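Local structure of Alpha/beta hydrolase fold protein (Chitinophaga pinensis, 4PW0) at residues P38-Q43 with I67-K72; I101-V106 with M126-I131. The protein probably acts as a hydrolase of the alpha/beta hydrolase family, although its substrate is not established. One frame throughout, in Å; residues are numbered along the deposited sequence. Where two conformers were deposited one is given.

Contact 1 of 2, residues P38-Q43 with I67-K72; sequences PLICFQ and IIFDNK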
loop_
_atom_site.group_PDB
_atom_site.type_symbol
_atom_site.label_atom_id
_atom_site.label_comp_id
_atom_site.label_asym_id
_atom_site.label_seq_id
_atom_site.Cartn_x
_atom_site.Cartn_y
_atom_site.Cartn_z
ATOM N N PRO A 38 -9.291 -13.718 -16.771
ATOM C CA PRO A 38 -9.475 -12.304 -17.078
ATOM C C PRO A 38 -9.746 -11.501 -15.775
ATOM O O PRO A 38 -10.124 -12.077 -14.746
ATOM C CB PRO A 38 -10.721 -12.281 -17.970
ATOM C CG PRO A 38 -10.977 -13.703 -18.346
ATOM C CD PRO A 38 -10.429 -14.538 -17.243
ATOM N N LEU A 39 -9.569 -10.179 -15.886
ATOM C CA LEU A 39 -9.939 -9.247 -14.813
ATOM C C LEU A 39 -11.237 -8.591 -15.249
ATOM O O LEU A 39 -11.289 -7.900 -16.288
ATOM C CB LEU A 39 -8.858 -8.190 -14.671
ATOM C CG LEU A 39 -9.168 -7.116 -13.639
ATOM C CD1 LEU A 39 -9.283 -7.690 -12.234
ATOM C CD2 LEU A 39 -8.111 -6.023 -13.700
ATOM N N ILE A 40 -12.280 -8.791 -14.463
ATOM C CA ILE A 40 -13.587 -8.162 -14.713
ATOM C C ILE A 40 -13.709 -6.915 -13.815
ATOM O O ILE A 40 -13.492 -6.997 -12.616
ATOM C CB ILE A 40 -14.778 -9.082 -14.376
ATOM C CG1 ILE A 40 -14.581 -10.509 -14.918
ATOM C CG2 ILE A 40 -16.089 -8.477 -14.881
ATOM C CD1 ILE A 40 -14.422 -10.579 -16.416
ATOM N N CYS A 41 -14.055 -5.799 -14.422
ATOM C CA CYS A 41 -14.086 -4.492 -13.775
ATOM C C CYS A 41 -15.503 -4.004 -13.579
ATOM O O CYS A 41 -16.343 -4.102 -14.487
ATOM C CB CYS A 41 -13.284 -3.463 -14.591
ATOM S SG CYS A 41 -11.560 -3.912 -14.809
ATOM N N PHE A 42 -15.769 -3.443 -12.411
ATOM C CA PHE A 42 -17.092 -3.022 -11.972
ATOM C C PHE A 42 -17.073 -1.549 -11.619
ATOM O O PHE A 42 -16.293 -1.124 -10.776
ATOM C CB PHE A 42 -17.586 -3.842 -10.773
ATOM C CG PHE A 42 -17.668 -5.328 -11.040
ATOM C CD1 PHE A 42 -16.530 -6.111 -11.064
ATOM C CD2 PHE A 42 -18.901 -5.938 -11.233
ATOM C CE1 PHE A 42 -16.593 -7.487 -11.293
ATOM C CE2 PHE A 42 -18.963 -7.308 -11.471
ATOM C CZ PHE A 42 -17.821 -8.065 -11.528
ATOM N N GLN A 43 -17.917 -0.795 -12.295
ATOM C CA GLN A 43 -17.812 0.679 -12.352
ATOM C C GLN A 43 -18.448 1.430 -11.179
ATOM O O GLN A 43 -19.270 0.888 -10.423
ATOM C CB GLN A 43 -18.395 1.140 -13.701
ATOM C CG GLN A 43 -18.201 2.583 -14.132
ATOM C CD GLN A 43 -16.769 3.034 -14.156
ATOM O OE1 GLN A 43 -16.056 3.049 -13.127
ATOM N NE2 GLN A 43 -16.281 3.348 -15.364
ATOM N N ILE A 67 -12.038 -6.993 -18.936
ATOM C CA ILE A 67 -13.385 -6.766 -19.382
ATOM C C ILE A 67 -13.970 -5.603 -18.583
ATOM O O ILE A 67 -13.975 -5.624 -17.348
ATOM C CB ILE A 67 -14.284 -8.024 -19.166
ATOM C CG1 ILE A 67 -13.731 -9.246 -19.917
ATOM C CG2 ILE A 67 -15.734 -7.721 -19.513
ATOM C CD1 ILE A 67 -13.895 -9.148 -21.377
ATOM N N ILE A 68 -14.420 -4.594 -19.302
ATOM C CA ILE A 68 -15.241 -3.513 -18.763
ATOM C C ILE A 68 -16.629 -3.671 -19.327
ATOM O O ILE A 68 -16.789 -4.077 -20.507
ATOM C CB ILE A 68 -14.654 -2.104 -19.020
ATOM C CG1 ILE A 68 -14.291 -1.870 -20.507
ATOM C CG2 ILE A 68 -13.441 -1.859 -18.113
ATOM C CD1 ILE A 68 -13.947 -0.436 -20.838
ATOM N N PHE A 69 -17.645 -3.425 -18.531
ATOM C CA PHE A 69 -19.019 -3.608 -18.958
ATOM C C PHE A 69 -19.970 -2.633 -18.339
ATOM O O PHE A 69 -19.720 -2.122 -17.231
ATOM C CB PHE A 69 -19.493 -5.062 -18.704
ATOM C CG PHE A 69 -19.828 -5.369 -17.266
ATOM C CD1 PHE A 69 -18.820 -5.548 -16.309
ATOM C CD2 PHE A 69 -21.126 -5.487 -16.877
ATOM C CE1 PHE A 69 -19.153 -5.814 -14.991
ATOM C CE2 PHE A 69 -21.478 -5.762 -15.566
ATOM C CZ PHE A 69 -20.478 -5.924 -14.609
ATOM N N ASP A 70 -21.105 -2.420 -19.000
ATOM C CA ASP A 70 -22.216 -1.710 -18.428
ATOM C C ASP A 70 -23.178 -2.720 -17.826
ATOM O O ASP A 70 -23.689 -3.637 -18.528
ATOM C CB ASP A 70 -22.950 -0.866 -19.426
ATOM C CG ASP A 70 -22.229 0.395 -19.854
ATOM O OD1 ASP A 70 -21.523 1.014 -19.027
ATOM O OD2 ASP A 70 -22.402 0.802 -21.069
ATOM N N ASN A 71 -23.423 -2.630 -16.535
ATOM C CA ASN A 71 -24.412 -3.485 -15.905
ATOM C C ASN A 71 -25.827 -3.121 -16.449
ATOM O O ASN A 71 -26.009 -2.128 -17.143
ATOM C CB ASN A 71 -24.268 -3.379 -14.384
ATOM C CG ASN A 71 -24.655 -4.663 -13.655
ATOM O OD1 ASN A 71 -25.540 -5.430 -14.092
ATOM N ND2 ASN A 71 -23.965 -4.941 -12.535
ATOM N N LYS A 72 -26.844 -3.921 -16.087
ATOM C CA LYS A 72 -28.174 -3.827 -16.656
ATOM C C LYS A 72 -28.697 -2.397 -16.525
ATOM O O LYS A 72 -28.627 -1.767 -15.464
ATOM C CB LYS A 72 -29.093 -4.792 -15.920
ATOM C CG LYS A 72 -30.521 -4.787 -16.465
ATOM C CD LYS A 72 -31.427 -5.750 -15.703
ATOM C CE LYS A 72 -31.115 -7.191 -15.996
ATOM N NZ LYS A 72 -32.099 -8.063 -15.253
HETATM O O HOH W 1 -17.101 -2.101 -15.984
HETATM O O HOH W 2 -19.772 -2.427 -14.211
#
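I67 is held to strand 39-42 through both polar atoms of its backbone. Its N donates to L39 O at 2.9 Å, and its O accepts from C41 N at the same 2.9 Å, so I67 pairs with I40 in parallel fashion. The two isoleucine side chains stand side by side and point the same way, with I40 CD1 3.8 Å from I67 CB. On the reverse face of the sheet I68 follows, its CG2 branch 3.9 Å from C41 CB. At F69 direct backbone pairing gives way to water. Water 1 donates to C41 O at 2.6 Å and accepts from F69 N, while water 2 accepts from Q43 N and donates to F69 O. The F69 side chain has CG between its own N and carbonyl carbon (chi1 77°), which swings the ring back over strand 39-42. There its CE1-CZ edge meets one face of F42 in an offset edge-to-face pair, centroids 5.3 Å apart and planes at 88°. F69 CE1 also comes 3.3 Å from C41 O and lies against I40 CG2. With an alanine in place of F69, the face of F42 would probably lose its aromatic partner and a gap would open beside I40 CG2. Further on, N71 OD1 accepts from K72 N on an in-plane lone pair. The whole pairing belongs to the beta-alpha-beta unit that runs through helix 54-61. Strand 66-69 has antiparallel strand 24-31 on its far side and strand 39-42 has strand 104-109; F42 and F69 both pack on A92 of helix 85-98, where F69 also stacks with F95.

Contact 2 of 2, residues I101-V106 with M126-I131; sequences IRYFDV and MIRKII
F104 and V106 pair in parallel with I127 and I130, and the extra residue on the second strand makes a beta bulge. The pairing closes the beta-alpha-beta unit of strand 104-109, helix 111-122 and strand 127-133 in the alpha/beta hydrolase fold. Backbone bonds frame the bulge. Before it, F104 N donates to M126 O, and R128 N donates to F104 O at 2.9 Å; after it, V106 N donates to K129 O and I131 N to V106 O, the latter at 2.8 Å. F104 O is thus used by R128 N, and K129 N finds its acceptor in a side chain instead, D105 OD1, 2.9 Å away and met on the anti side of the carboxylate.

The charged contact centres on that same carboxylate. R128 grips it side-on with two nitrogens, NE to D105 OD1, and NH2, 2.7 Å away, to D105 OD2, both on syn lone pairs. Guanidinium and carboxylate are nearly coplanar, 23° apart, and with three donors on its two oxygens D105 is fixed in rotation and is likely to be kept ionised. R128 CG lies anti to the backbone N (chi1 -174°), and its chain bends only at chi3 to turn NE and NH2 in. The K129 chain runs past one guanidinium face to carbonyls of helix 269-282 and Y283.

Apolar contacts fill the face of F104, V106, I127 and I130, which turns toward helix 111-122. V106 CG2 lies 3.9 Å from I130 CG1, alongside it, whereas I127 CG1 reaches the F104 ring at CE2. On the other side, Y103 CZ rests 3.6 Å from R128 CB. M126, a selenomethionine, places its carbonyl O 3.4 Å above one face of the F104 ring, offset toward the rim.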
loop_
_atom_site.group_PDB
_atom_site.type_symbol
_atom_site.label_atom_id
_atom_site.label_comp_id
_atom_site.label_asym_id
_atom_site.label_seq_id
_atom_site.Cartn_x
_atom_site.Cartn_y
_atom_site.Cartn_z
ATOM N N ILE A 101 -17.025 -17.172 -19.101
ATOM C CA ILE A 101 -15.944 -16.972 -18.141
ATOM C C ILE A 101 -16.387 -17.551 -16.810
ATOM O O ILE A 101 -17.400 -17.137 -16.261
ATOM C CB ILE A 101 -15.543 -15.490 -18.047
ATOM C CG1 ILE A 101 -15.098 -14.977 -19.418
ATOM C CG2 ILE A 101 -14.492 -15.292 -16.963
ATOM C CD1 ILE A 101 -14.982 -13.474 -19.529
ATOM N N ARG A 102 -15.632 -18.541 -16.318
ATOM C CA ARG A 102 -15.944 -19.341 -15.131
ATOM C C ARG A 102 -15.109 -19.021 -13.909
ATOM O O ARG A 102 -15.445 -19.431 -12.809
ATOM C CB ARG A 102 -15.694 -20.845 -15.440
ATOM C CG ARG A 102 -16.470 -21.415 -16.623
ATOM C CD ARG A 102 -17.930 -20.960 -16.620
ATOM N NE ARG A 102 -18.850 -21.909 -15.976
ATOM C CZ ARG A 102 -19.697 -21.635 -14.969
ATOM N NH1 ARG A 102 -19.756 -20.419 -14.392
ATOM N NH2 ARG A 102 -20.485 -22.607 -14.504
ATOM N N TYR A 103 -13.973 -18.359 -14.136
ATOM C CA TYR A 103 -12.995 -18.110 -13.067
ATOM C C TYR A 103 -12.256 -16.846 -13.463
ATOM O O TYR A 103 -11.741 -16.721 -14.591
ATOM C CB TYR A 103 -12.035 -19.275 -12.968
ATOM C CG TYR A 103 -11.132 -19.284 -11.738
ATOM C CD1 TYR A 103 -11.672 -19.226 -10.446
ATOM C CD2 TYR A 103 -9.747 -19.356 -11.877
ATOM C CE1 TYR A 103 -10.855 -19.264 -9.328
ATOM C CE2 TYR A 103 -8.928 -19.400 -10.774
ATOM C CZ TYR A 103 -9.478 -19.352 -9.517
ATOM O OH TYR A 103 -8.621 -19.413 -8.449
ATOM N N PHE A 104 -12.221 -15.873 -12.545
ATOM C CA PHE A 104 -11.743 -14.562 -12.955
ATOM C C PHE A 104 -11.345 -13.759 -11.723
ATOM O O PHE A 104 -11.735 -14.078 -10.622
ATOM C CB PHE A 104 -12.845 -13.825 -13.756
ATOM C CG PHE A 104 -14.197 -13.826 -13.090
ATOM C CD1 PHE A 104 -15.098 -14.861 -13.319
ATOM C CD2 PHE A 104 -14.592 -12.812 -12.232
ATOM C CE1 PHE A 104 -16.346 -14.883 -12.730
ATOM C CE2 PHE A 104 -15.833 -12.821 -11.648
ATOM C CZ PHE A 104 -16.728 -13.863 -11.899
ATOM N N ASP A 105 -10.536 -12.737 -11.955
ATOM C CA ASP A 105 -10.254 -11.739 -10.928
ATOM C C ASP A 105 -11.279 -10.611 -11.099
ATOM O O ASP A 105 -11.867 -10.427 -12.169
ATOM C CB ASP A 105 -8.851 -11.176 -11.119
ATOM C CG ASP A 105 -7.767 -12.215 -10.913
ATOM O OD1 ASP A 105 -7.890 -13.069 -9.982
ATOM O OD2 ASP A 105 -6.743 -12.114 -11.632
ATOM N N VAL A 106 -11.446 -9.812 -10.028
ATOM C CA VAL A 106 -12.381 -8.684 -10.079
ATOM C C VAL A 106 -11.734 -7.409 -9.535
ATOM O O VAL A 106 -10.928 -7.455 -8.613
ATOM C CB VAL A 106 -13.692 -8.958 -9.317
ATOM C CG1 VAL A 106 -14.417 -10.140 -9.939
ATOM C CG2 VAL A 106 -13.455 -9.222 -7.832
HETATM N N MSE A 126 -15.941 -18.714 -8.151
HETATM C CA MSE A 126 -15.743 -18.120 -9.468
HETATM C C MSE A 126 -14.707 -16.994 -9.466
HETATM O O MSE A 126 -14.252 -16.594 -10.525
HETATM C CB MSE A 126 -17.064 -17.524 -9.965
HETATM C CG MSE A 126 -18.021 -18.706 -10.237
HETATM SE SE MSE A 126 -19.773 -18.065 -10.910
HETATM C CE MSE A 126 -18.945 -17.939 -12.560
ATOM N N ILE A 127 -14.314 -16.522 -8.271
ATOM C CA ILE A 127 -13.383 -15.390 -8.138
ATOM C C ILE A 127 -12.047 -15.891 -7.578
ATOM O O ILE A 127 -12.022 -16.671 -6.608
ATOM C CB ILE A 127 -13.997 -14.315 -7.221
ATOM C CG1 ILE A 127 -15.193 -13.661 -7.931
ATOM C CG2 ILE A 127 -12.959 -13.246 -6.866
ATOM C CD1 ILE A 127 -16.002 -12.741 -7.059
ATOM N N ARG A 128 -10.950 -15.428 -8.170
ATOM C CA ARG A 128 -9.637 -15.690 -7.661
ATOM C C ARG A 128 -9.174 -14.550 -6.722
ATOM O O ARG A 128 -9.144 -14.743 -5.499
ATOM C CB ARG A 128 -8.676 -15.942 -8.803
ATOM C CG ARG A 128 -7.316 -16.371 -8.300
ATOM C CD ARG A 128 -6.263 -16.502 -9.392
ATOM N NE ARG A 128 -5.949 -15.226 -10.017
ATOM C CZ ARG A 128 -4.774 -14.898 -10.545
ATOM N NH1 ARG A 128 -3.756 -15.769 -10.562
ATOM N NH2 ARG A 128 -4.601 -13.669 -11.044
ATOM N N LYS A 129 -8.839 -13.386 -7.299
ATOM C CA LYS A 129 -8.387 -12.252 -6.472
ATOM C C LYS A 129 -9.338 -11.077 -6.660
ATOM O O LYS A 129 -10.008 -10.945 -7.691
ATOM C CB LYS A 129 -6.981 -11.822 -6.898
ATOM C CG LYS A 129 -5.930 -12.930 -6.704
ATOM C CD LYS A 129 -4.521 -12.454 -7.033
ATOM C CE LYS A 129 -3.518 -13.544 -7.027
ATOM N NZ LYS A 129 -2.132 -13.189 -7.304
ATOM N N ILE A 130 -9.334 -10.209 -5.652
ATOM C CA ILE A 130 -10.268 -9.081 -5.584
ATOM C C ILE A 130 -9.499 -7.778 -5.358
ATOM O O ILE A 130 -8.642 -7.703 -4.474
ATOM C CB ILE A 130 -11.232 -9.276 -4.401
ATOM C CG1 ILE A 130 -11.966 -10.617 -4.516
ATOM C CG2 ILE A 130 -12.188 -8.116 -4.226
ATOM C CD1 ILE A 130 -12.796 -10.938 -3.288
ATOM N N ILE A 131 -9.861 -6.742 -6.130
ATOM C CA ILE A 131 -9.379 -5.370 -5.890
ATOM C C ILE A 131 -10.596 -4.499 -5.579
ATOM O O ILE A 131 -11.568 -4.518 -6.337
ATOM C CB ILE A 131 -8.639 -4.813 -7.107
ATOM C CG1 ILE A 131 -7.480 -5.727 -7.491
ATOM C CG2 ILE A 131 -8.163 -3.390 -6.827
ATOM C CD1 ILE A 131 -7.157 -5.679 -8.967
#

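Contacts 1 and 2 close two separate beta-alpha-beta units of one sheet, their centres about 12 Å apart, and they meet where strand 39-42 lies beside strand 104-109. D105 joins them: its O lies 2.8 Å from I40 N and its N 2.9 Å from P38 O, both probable hydrogen bonds, while its carboxylate serves contact 2. Strand 104-109 leads into the probable nucleophile elbow at G108, S110 and G112. The side chain of F42, from contact 1, touches the elbow, whereas V106, from contact 2, comes near without touching it. S110, H262 and D234 are placed as in a Ser-His-Asp triad and probably form one, consistent with a hydrolase.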